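Local atomic coordinates of lipocalin allergen (Canis lupus familiaris, PDB entry 4ODD), a protein that probably binds small molecules, as secreted lipocalins generally do, and is known as an allergen of dog dander. Residues A[13-18]-A[95-100]; A[32-37]-A[101-106]; A[51-56]-A[62-67]; A[76-79]-A[85-88]. All coordinates share one frame; numbering follows the deposited sequence.

Overall arrangement
All four contacts belong to one antiparallel lipocalin barrel. Interactions 1 and 2 share strand 96-104 and join it to strand 13-22 and to the loop leading into strand 36-44; their segments interlace along the chain, and their centres lie about 16 Å apart. Interactions 3 and 4 are hairpins, one following the other in sequence, and both fall within the chain spanned by each of the other two; they touch through Phe52 and Phe87. Interaction 2 touches both hairpins, each about 12 Å away centre to centre. Interaction 1 touches interaction 4 but not interaction 3, nearest atoms about 6 Å apart. Hairpins build the wall; interactions 1 and 2 link non-adjacent parts of it through buried aromatics.

Interaction 1. Residues A[13-18]-A[95-100]; sequences GPWKTL and NALIGY
Asn95, just ahead of strand 96-104, brings its backbone O to the rim of the Trp15 ring, near the ring plane and 3.9 Å from CZ3. This tryptophan belongs to the Gly-x-Trp signature of lipocalins, here Gly13-Pro14-Trp15, which packs at the closed end of the barrel. At Ala96 the carbonyl O again does the touching, 3.5 Å from Trp15 CH2 and oblique to the ring, while the methyl group is directed away. Leu97 then carries the contact. Its CB sits over one face of the six-membered ring, 3.7 Å from the centroid and 19° off the normal, a CH-pi contact. CG stands anti to the backbone N (chi1 -169°), and from there CD2 reaches on over the middle of the indole, 3.6 Å above its plane. The two side chains cross at about a right angle. Beyond Leu97 the strand runs away from 13-18. Arg119 adds a cation-pi contact to Trp15, as is familiar in lipocalins, and Met117 touches both Trp15 and Leu97. The polar end of the indole is also satisfied in this buried spot: Trp15 NE1 gives its hydrogen to Val11 O.

Interaction 2. Residues A[32-37]-A[101-106]; sequences GPFRIY and DVNVDS
A phenylalanine rim pressed against two polar side chains, a carboxylate and an amide, is the odd feature here: Phe34 meets Asp101 and Asn103 without any hydrogen bond between the segments. Phe34 sits in the long loop joining the first two strands of the lipocalin barrel, within a type I turn from Gly32 to Arg35; in lipocalins this loop commonly folds over the open end. Phe34 CG lies anti to its carbonyl carbon (chi1 -72°), and the ring extends across to strand 96-104, where the first side-chain bonds of Asp101 and Asn103 are directed at the loop. Asn103 ND2 comes to the ring edge, near its plane, 3.5 Å from Phe34 CZ, with the amide turned 60° from the ring. Asn103 CG follows at 3.6 Å from Phe34 CZ. This amide is not left unpaired by its apolar neighbour, since Asn103 ND2 bonds to Asn85 OD1 and Asn82 O. Tyr81 meets Phe34 edge-to-face, and Val113 of strand 110-118 touches it too. The side chains of Asp101 and Phe34 run at about a right angle, with the carboxylate turned 35° from the ring plane and Asp101 OD2 standing obliquely 3.5 Å from Phe34 CE1.

Interaction 3. Residues A[51-56]-A[62-67]; sequences LFNFYV and CVENSV
Asn53 reaches over to Ser66 and Glu64 on the neighbouring antiparallel strand. From its CB, which lies 3.9 Å from Asn65 O, the side chain rises anti to the backbone N (chi1 177°), and CG is 3.7 Å from the same oxygen. At the tip ND2 divides its hydrogens: one goes nearly straight to Glu64 OE2 at 3.1 Å, close to the amide plane and onto the anti lone pair of the carboxylate, the other to Ser66 OG at 3.1 Å, tilted from that plane. Two bonds on one nitrogen thus fix the rotation of the amide. Beside it, Glu64 passes obliquely over the Tyr55 ring, with CG over one face, 4.3 Å from the centroid, a CH-pi contact.

Phe54, Asn65 and Val67 project from the other side of the sheet. Phe54 CG is tucked between backbone N and carbonyl carbon (chi1 63°), which lays the ring over Asn65: Asn65 CB stands 3.6 Å from the centroid of the Phe54 ring, over its face, a second CH-pi contact. Val67 CG2 touches the same ring at Phe54 CE2, 4.0 Å away. Tyr81 meets Phe54 edge-to-face.

Paired backbone bonds join Phe52 with Val67, Phe54 with Asn65, and Val56 with Val63. Cys62 is disulfide-bonded to Cys154, tying the C-terminal tail to the barrel wall. This is a classic antiparallel beta hairpin between successive strands of a lipocalin barrel.

Interaction 4. Residues A[76-79]-A[85-88]; sequences LIKG and NYFR
The guanidinium of Arg88 has Leu76 over one face, with CD1 above its centre, 3.7 Å from the plane, and CB over the same group. The other leucine methyl, CD2, meets the edge of the Tyr86 ring in its plane, 3.8 Å from CD1 of the tyrosine. With chi1 at 179°, Leu76 carries its CG over to strand 84-92, and its two methyls part there, CD1 to the arginine and CD2 to the tyrosine. Lys78, fully extended, runs beside Tyr86 in the same direction, and its CE approaches Tyr86 OH at 3.5 Å. On the opposite side of the sheet Ile77 and Phe87 lie side by side, joined through Ile77 CD1 and Phe87 CD1, 4.0 Å apart; Phe52 adds its ring, edge-to-face with Phe87.

Between the two layers of side chains runs an antiparallel ladder of the lipocalin barrel, strand 77-80 against strand 84-92. Ile77 and Phe87 exchange two backbone hydrogen bonds. Nearer the turn, Gly79 N bonds to Asn85 O at 3.2 Å. Gly79 O takes the hydrogen of Asn85 ND2 at 3.1 Å, in the plane of that amide, and a weak bond from Asn85 N. Because Asn85 ND2 bonds to Tyr81 O as well as to Gly79 O, the amide is held in one orientation and ties the end of the hairpin through a side chain.

Interaction 1. Residues A[13-18]-A[95-100]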
# COMPACT_ATOMS: atom_id res chain seq x y z
N GLY A 13 -13.06 1.76 3.47
CA GLY A 13 -13.72 0.64 2.83
C GLY A 13 -12.78 -0.41 2.27
O GLY A 13 -11.58 -0.41 2.54
N PRO A 14 -13.33 -1.31 1.46
CA PRO A 14 -12.55 -2.46 1.00
C PRO A 14 -11.54 -2.04 -0.07
O PRO A 14 -11.77 -1.07 -0.82
CB PRO A 14 -13.62 -3.38 0.40
CG PRO A 14 -14.68 -2.43 -0.11
CD PRO A 14 -14.69 -1.28 0.89
N TRP A 15 -10.41 -2.76 -0.12
CA TRP A 15 -9.42 -2.55 -1.16
C TRP A 15 -8.72 -3.86 -1.44
O TRP A 15 -8.59 -4.71 -0.56
CB TRP A 15 -8.40 -1.52 -0.70
CG TRP A 15 -8.94 -0.15 -0.66
CD1 TRP A 15 -9.26 0.57 0.46
CD2 TRP A 15 -9.25 0.69 -1.78
NE1 TRP A 15 -9.74 1.80 0.11
CE2 TRP A 15 -9.74 1.90 -1.26
CE3 TRP A 15 -9.15 0.53 -3.16
CZ2 TRP A 15 -10.14 2.96 -2.08
CZ3 TRP A 15 -9.55 1.57 -3.98
CH2 TRP A 15 -10.04 2.78 -3.44
N LYS A 16 -8.27 -4.01 -2.68
CA LYS A 16 -7.54 -5.18 -3.10
C LYS A 16 -6.22 -4.68 -3.71
O LYS A 16 -6.21 -3.65 -4.40
CB LYS A 16 -8.35 -5.97 -4.13
CG LYS A 16 -7.54 -7.00 -4.90
CD LYS A 16 -8.38 -7.74 -5.96
CE LYS A 16 -7.57 -8.85 -6.65
NZ LYS A 16 -6.97 -9.81 -5.66
N THR A 17 -5.12 -5.38 -3.44
CA THR A 17 -3.85 -4.96 -4.02
C THR A 17 -3.76 -5.42 -5.47
O THR A 17 -3.96 -6.59 -5.75
CB THR A 17 -2.63 -5.50 -3.26
OG1 THR A 17 -2.78 -5.27 -1.86
CG2 THR A 17 -1.37 -4.82 -3.77
N LEU A 18 -3.44 -4.50 -6.37
CA LEU A 18 -3.20 -4.84 -7.77
C LEU A 18 -1.71 -4.88 -8.08
O LEU A 18 -1.17 -5.91 -8.52
CB LEU A 18 -3.91 -3.85 -8.68
CG LEU A 18 -5.40 -4.13 -8.92
CD1 LEU A 18 -6.03 -4.86 -7.74
CD2 LEU A 18 -6.16 -2.86 -9.23
N ASN A 95 -12.78 3.66 -8.21
CA ASN A 95 -12.30 2.32 -8.49
C ASN A 95 -10.86 2.09 -8.01
O ASN A 95 -10.46 0.95 -7.77
CB ASN A 95 -12.40 2.06 -10.00
CG ASN A 95 -11.94 0.67 -10.39
OD1 ASN A 95 -12.69 -0.31 -10.26
ND2 ASN A 95 -10.70 0.57 -10.89
N ALA A 96 -10.07 3.15 -7.86
CA ALA A 96 -8.64 2.97 -7.63
C ALA A 96 -8.01 3.79 -6.48
O ALA A 96 -8.61 4.73 -5.95
CB ALA A 96 -7.87 3.18 -8.94
N LEU A 97 -6.78 3.43 -6.12
CA LEU A 97 -6.07 4.04 -5.01
C LEU A 97 -4.56 3.86 -5.20
O LEU A 97 -4.07 2.74 -5.27
CB LEU A 97 -6.51 3.38 -3.70
CG LEU A 97 -6.06 4.06 -2.42
CD1 LEU A 97 -6.74 5.41 -2.31
CD2 LEU A 97 -6.39 3.19 -1.22
N ILE A 98 -3.84 4.96 -5.29
CA ILE A 98 -2.38 4.89 -5.39
C ILE A 98 -1.70 5.38 -4.10
O ILE A 98 -1.89 6.53 -3.68
CB ILE A 98 -1.84 5.70 -6.58
CG1 ILE A 98 -2.37 5.14 -7.89
CG2 ILE A 98 -0.30 5.67 -6.58
CD1 ILE A 98 -1.92 5.93 -9.11
N GLY A 99 -0.93 4.50 -3.47
CA GLY A 99 -0.26 4.85 -2.24
C GLY A 99 1.25 4.86 -2.41
O GLY A 99 1.79 4.16 -3.29
N TYR A 100 1.92 5.65 -1.58
CA TYR A 100 3.37 5.65 -1.55
C TYR A 100 3.86 5.63 -0.12
O TYR A 100 3.59 6.56 0.66
CB TYR A 100 3.93 6.88 -2.25
CG TYR A 100 5.44 6.89 -2.30
CD1 TYR A 100 6.14 5.84 -2.89
CD2 TYR A 100 6.16 7.95 -1.78
CE1 TYR A 100 7.54 5.87 -2.94
CE2 TYR A 100 7.55 7.98 -1.83
CZ TYR A 100 8.23 6.95 -2.40
OH TYR A 100 9.59 6.99 -2.44

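Interaction 2. Residues A[32-37]-A[101-106]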
# COMPACT_ATOMS: atom_id res chain seq x y z
N GLY A 32 8.45 -11.28 1.55
CA GLY A 32 8.72 -9.88 1.86
C GLY A 32 7.55 -9.29 2.62
O GLY A 32 6.38 -9.63 2.35
N PRO A 33 7.84 -8.41 3.59
CA PRO A 33 6.78 -7.86 4.45
C PRO A 33 5.91 -6.85 3.71
O PRO A 33 4.87 -6.44 4.23
CB PRO A 33 7.56 -7.18 5.58
CG PRO A 33 8.90 -6.85 4.99
CD PRO A 33 9.18 -7.94 3.97
N PHE A 34 6.31 -6.46 2.51
CA PHE A 34 5.52 -5.49 1.77
C PHE A 34 4.85 -6.11 0.57
O PHE A 34 4.27 -5.41 -0.26
CB PHE A 34 6.33 -4.24 1.44
CG PHE A 34 6.59 -3.38 2.64
CD1 PHE A 34 5.65 -2.43 3.04
CD2 PHE A 34 7.73 -3.55 3.42
CE1 PHE A 34 5.86 -1.64 4.18
CE2 PHE A 34 7.95 -2.78 4.54
CZ PHE A 34 7.01 -1.82 4.93
N ARG A 35 4.93 -7.44 0.50
CA ARG A 35 4.05 -8.19 -0.39
C ARG A 35 2.66 -8.22 0.27
O ARG A 35 2.25 -9.22 0.86
CB ARG A 35 4.61 -9.60 -0.64
CG ARG A 35 4.03 -10.30 -1.87
CD ARG A 35 4.74 -11.60 -2.15
NE ARG A 35 4.12 -12.37 -3.22
CZ ARG A 35 4.48 -12.31 -4.50
NH1 ARG A 35 5.47 -11.51 -4.88
NH2 ARG A 35 3.85 -13.05 -5.41
N ILE A 36 1.97 -7.10 0.17
CA ILE A 36 0.77 -6.82 0.96
C ILE A 36 -0.51 -7.07 0.19
O ILE A 36 -0.73 -6.53 -0.90
CB ILE A 36 0.74 -5.34 1.40
CG1 ILE A 36 1.94 -5.03 2.29
CG2 ILE A 36 -0.55 -5.04 2.14
CD1 ILE A 36 2.04 -5.95 3.45
N TYR A 37 -1.39 -7.86 0.78
CA TYR A 37 -2.70 -8.05 0.17
C TYR A 37 -3.71 -7.29 0.99
O TYR A 37 -4.07 -7.70 2.10
CB TYR A 37 -3.05 -9.53 0.07
CG TYR A 37 -2.13 -10.26 -0.88
CD1 TYR A 37 -2.34 -10.22 -2.26
CD2 TYR A 37 -1.03 -10.97 -0.40
CE1 TYR A 37 -1.49 -10.90 -3.14
CE2 TYR A 37 -0.19 -11.65 -1.26
CZ TYR A 37 -0.42 -11.60 -2.63
OH TYR A 37 0.43 -12.27 -3.47
N ASP A 101 4.58 4.57 0.23
CA ASP A 101 5.13 4.43 1.57
C ASP A 101 6.64 4.64 1.59
O ASP A 101 7.35 4.29 0.64
CB ASP A 101 4.84 3.03 2.13
CG ASP A 101 5.21 2.89 3.59
OD1 ASP A 101 4.91 3.82 4.37
OD2 ASP A 101 5.81 1.86 3.96
N VAL A 102 7.13 5.21 2.67
CA VAL A 102 8.56 5.21 2.91
C VAL A 102 8.75 4.43 4.20
O VAL A 102 8.25 4.80 5.25
CB VAL A 102 9.12 6.63 3.05
CG1 VAL A 102 10.57 6.57 3.43
CG2 VAL A 102 8.95 7.40 1.75
N ASN A 103 9.48 3.34 4.12
CA ASN A 103 9.71 2.53 5.29
C ASN A 103 11.13 2.67 5.76
O ASN A 103 12.08 2.75 4.96
CB ASN A 103 9.47 1.07 4.95
CG ASN A 103 9.76 0.17 6.11
OD1 ASN A 103 10.77 -0.52 6.13
ND2 ASN A 103 8.88 0.18 7.10
N VAL A 104 11.27 2.63 7.08
CA VAL A 104 12.57 2.71 7.71
C VAL A 104 12.70 1.63 8.81
O VAL A 104 11.89 1.58 9.73
CB VAL A 104 12.79 4.17 8.27
CG1 VAL A 104 11.67 4.57 9.23
CG2 VAL A 104 14.16 4.31 8.90
N ASP A 105 13.70 0.76 8.70
CA ASP A 105 13.90 -0.25 9.75
C ASP A 105 14.80 0.25 10.89
O ASP A 105 15.19 1.41 10.91
CB ASP A 105 14.45 -1.55 9.17
CG ASP A 105 15.79 -1.37 8.53
OD1 ASP A 105 16.57 -0.49 8.98
OD2 ASP A 105 16.07 -2.13 7.57
N SER A 106 15.11 -0.64 11.82
CA SER A 106 15.91 -0.32 13.00
C SER A 106 17.32 0.20 12.67
O SER A 106 17.82 1.13 13.30
CB SER A 106 16.03 -1.56 13.89
OG SER A 106 16.74 -2.60 13.22

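Interaction 3. Residues A[51-56]-A[62-67]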
# COMPACT_ATOMS: atom_id res chain seq x y z
N LEU A 51 -6.72 2.73 9.98
CA LEU A 51 -6.44 1.31 10.17
C LEU A 51 -6.29 0.62 8.81
O LEU A 51 -7.20 0.66 7.98
CB LEU A 51 -7.54 0.65 11.01
CG LEU A 51 -7.20 -0.78 11.45
CD1 LEU A 51 -6.25 -0.76 12.64
CD2 LEU A 51 -8.44 -1.60 11.76
N PHE A 52 -5.15 -0.01 8.57
CA PHE A 52 -4.95 -0.80 7.36
C PHE A 52 -5.10 -2.27 7.69
O PHE A 52 -4.43 -2.79 8.59
CB PHE A 52 -3.56 -0.56 6.76
CG PHE A 52 -3.31 0.86 6.40
CD1 PHE A 52 -3.51 1.31 5.11
CD2 PHE A 52 -2.90 1.78 7.37
CE1 PHE A 52 -3.29 2.64 4.79
CE2 PHE A 52 -2.68 3.11 7.05
CZ PHE A 52 -2.88 3.53 5.76
N ASN A 53 -6.01 -2.92 6.98
CA ASN A 53 -6.23 -4.33 7.17
C ASN A 53 -5.78 -5.09 5.92
O ASN A 53 -6.20 -4.77 4.80
CB ASN A 53 -7.70 -4.58 7.49
CG ASN A 53 -8.02 -6.05 7.62
OD1 ASN A 53 -8.71 -6.63 6.77
ND2 ASN A 53 -7.51 -6.66 8.69
N PHE A 54 -4.91 -6.08 6.11
CA PHE A 54 -4.31 -6.76 4.97
C PHE A 54 -3.65 -8.07 5.35
O PHE A 54 -3.42 -8.33 6.53
CB PHE A 54 -3.28 -5.85 4.32
CG PHE A 54 -2.12 -5.51 5.22
CD1 PHE A 54 -1.00 -6.33 5.27
CD2 PHE A 54 -2.15 -4.36 5.99
CE1 PHE A 54 0.08 -5.99 6.10
CE2 PHE A 54 -1.10 -4.03 6.82
CZ PHE A 54 0.02 -4.84 6.88
N TYR A 55 -3.34 -8.88 4.35
CA TYR A 55 -2.61 -10.13 4.58
C TYR A 55 -1.20 -10.08 3.99
O TYR A 55 -0.96 -9.44 2.97
CB TYR A 55 -3.37 -11.33 3.97
CG TYR A 55 -4.58 -11.78 4.76
CD1 TYR A 55 -4.46 -12.75 5.75
CD2 TYR A 55 -5.84 -11.27 4.50
CE1 TYR A 55 -5.57 -13.19 6.47
CE2 TYR A 55 -6.96 -11.69 5.21
CZ TYR A 55 -6.81 -12.65 6.20
OH TYR A 55 -7.92 -13.07 6.92
N VAL A 56 -0.27 -10.72 4.68
CA VAL A 56 1.04 -11.03 4.11
C VAL A 56 1.22 -12.53 4.20
O VAL A 56 0.74 -13.17 5.14
CB VAL A 56 2.20 -10.38 4.90
CG1 VAL A 56 2.36 -8.94 4.52
CG2 VAL A 56 1.97 -10.52 6.41
N CYS A 62 -0.90 -17.46 5.45
CA CYS A 62 -1.62 -16.19 5.38
C CYS A 62 -1.80 -15.59 6.76
O CYS A 62 -2.46 -16.17 7.62
CB CYS A 62 -2.97 -16.36 4.70
SG CYS A 62 -2.84 -16.57 2.92
N VAL A 63 -1.21 -14.42 6.97
CA VAL A 63 -1.29 -13.73 8.25
C VAL A 63 -2.00 -12.40 8.11
O VAL A 63 -1.56 -11.50 7.38
CB VAL A 63 0.12 -13.48 8.83
CG1 VAL A 63 0.03 -12.61 10.07
CG2 VAL A 63 0.79 -14.79 9.14
N GLU A 64 -3.11 -12.27 8.82
CA GLU A 64 -3.88 -11.03 8.80
C GLU A 64 -3.20 -9.97 9.65
O GLU A 64 -2.64 -10.28 10.70
CB GLU A 64 -5.30 -11.28 9.31
CG GLU A 64 -6.21 -10.07 9.16
CD GLU A 64 -7.66 -10.40 9.44
OE1 GLU A 64 -7.94 -11.55 9.86
OE2 GLU A 64 -8.51 -9.52 9.22
N ASN A 65 -3.26 -8.72 9.17
CA ASN A 65 -2.72 -7.57 9.88
C ASN A 65 -3.75 -6.48 10.01
O ASN A 65 -4.60 -6.30 9.12
CB ASN A 65 -1.48 -6.99 9.18
CG ASN A 65 -0.29 -7.96 9.20
OD1 ASN A 65 -0.16 -8.82 8.33
ND2 ASN A 65 0.61 -7.79 10.17
N SER A 66 -3.68 -5.76 11.12
CA SER A 66 -4.49 -4.56 11.33
C SER A 66 -3.62 -3.48 11.95
O SER A 66 -3.39 -3.45 13.16
CB SER A 66 -5.73 -4.86 12.19
OG SER A 66 -6.79 -5.34 11.39
N VAL A 67 -3.12 -2.60 11.10
CA VAL A 67 -2.10 -1.66 11.53
C VAL A 67 -2.66 -0.26 11.73
O VAL A 67 -3.32 0.29 10.84
CB VAL A 67 -0.92 -1.63 10.56
CG1 VAL A 67 0.05 -0.51 10.93
CG2 VAL A 67 -0.21 -2.99 10.55

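Interaction 4. Residues A[76-79]-A[85-88]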
# COMPACT_ATOMS: atom_id res chain seq x y z
N LEU A 76 0.26 13.38 6.17
CA LEU A 76 1.23 12.32 6.15
C LEU A 76 0.80 11.26 7.15
O LEU A 76 0.60 11.57 8.34
CB LEU A 76 2.62 12.84 6.50
CG LEU A 76 3.71 11.76 6.54
CD1 LEU A 76 3.92 11.04 5.16
CD2 LEU A 76 5.00 12.37 7.03
N ILE A 77 0.63 10.02 6.68
CA ILE A 77 0.18 8.96 7.55
C ILE A 77 1.39 8.20 8.06
O ILE A 77 2.22 7.75 7.27
CB ILE A 77 -0.79 8.00 6.87
CG1 ILE A 77 -2.04 8.75 6.41
CG2 ILE A 77 -1.22 6.93 7.83
CD1 ILE A 77 -2.22 8.80 4.90
N LYS A 78 1.47 8.07 9.37
CA LYS A 78 2.65 7.52 10.03
C LYS A 78 2.20 6.35 10.90
O LYS A 78 1.23 6.46 11.65
CB LYS A 78 3.31 8.62 10.90
CG LYS A 78 4.56 8.21 11.72
CD LYS A 78 5.14 9.40 12.51
CE LYS A 78 6.59 9.16 13.01
NZ LYS A 78 7.33 10.45 13.28
N GLY A 79 2.89 5.23 10.79
CA GLY A 79 2.50 4.06 11.55
C GLY A 79 3.57 3.00 11.57
O GLY A 79 4.41 2.93 10.67
N ASN A 85 6.90 3.92 9.17
CA ASN A 85 6.34 4.14 7.86
C ASN A 85 5.79 5.54 7.72
O ASN A 85 5.11 6.03 8.62
CB ASN A 85 5.26 3.10 7.55
CG ASN A 85 5.79 1.70 7.53
OD1 ASN A 85 6.34 1.26 6.52
ND2 ASN A 85 5.63 0.98 8.63
N TYR A 86 6.10 6.17 6.60
CA TYR A 86 5.59 7.47 6.27
C TYR A 86 4.85 7.31 4.95
O TYR A 86 5.44 7.09 3.88
CB TYR A 86 6.73 8.49 6.19
CG TYR A 86 7.50 8.56 7.50
CD1 TYR A 86 7.33 9.63 8.38
CD2 TYR A 86 8.36 7.53 7.88
CE1 TYR A 86 8.01 9.68 9.60
CE2 TYR A 86 9.04 7.57 9.09
CZ TYR A 86 8.87 8.64 9.94
OH TYR A 86 9.54 8.67 11.13
N PHE A 87 3.52 7.40 5.05
CA PHE A 87 2.65 6.98 3.98
C PHE A 87 1.82 8.13 3.44
O PHE A 87 1.42 9.04 4.18
CB PHE A 87 1.76 5.84 4.47
CG PHE A 87 0.86 5.27 3.43
CD1 PHE A 87 -0.50 5.53 3.44
CD2 PHE A 87 1.38 4.48 2.41
CE1 PHE A 87 -1.33 5.01 2.46
CE2 PHE A 87 0.56 3.96 1.43
CZ PHE A 87 -0.80 4.22 1.45
N ARG A 88 1.53 8.06 2.14
CA ARG A 88 0.72 9.08 1.50
C ARG A 88 -0.16 8.46 0.45
O ARG A 88 0.26 7.57 -0.28
CB ARG A 88 1.61 10.16 0.86
CG ARG A 88 2.30 11.10 1.86
CD ARG A 88 2.89 12.33 1.15
NE ARG A 88 3.77 13.14 1.99
CZ ARG A 88 3.37 13.95 2.97
NH1 ARG A 88 2.08 14.06 3.26
NH2 ARG A 88 4.25 14.64 3.67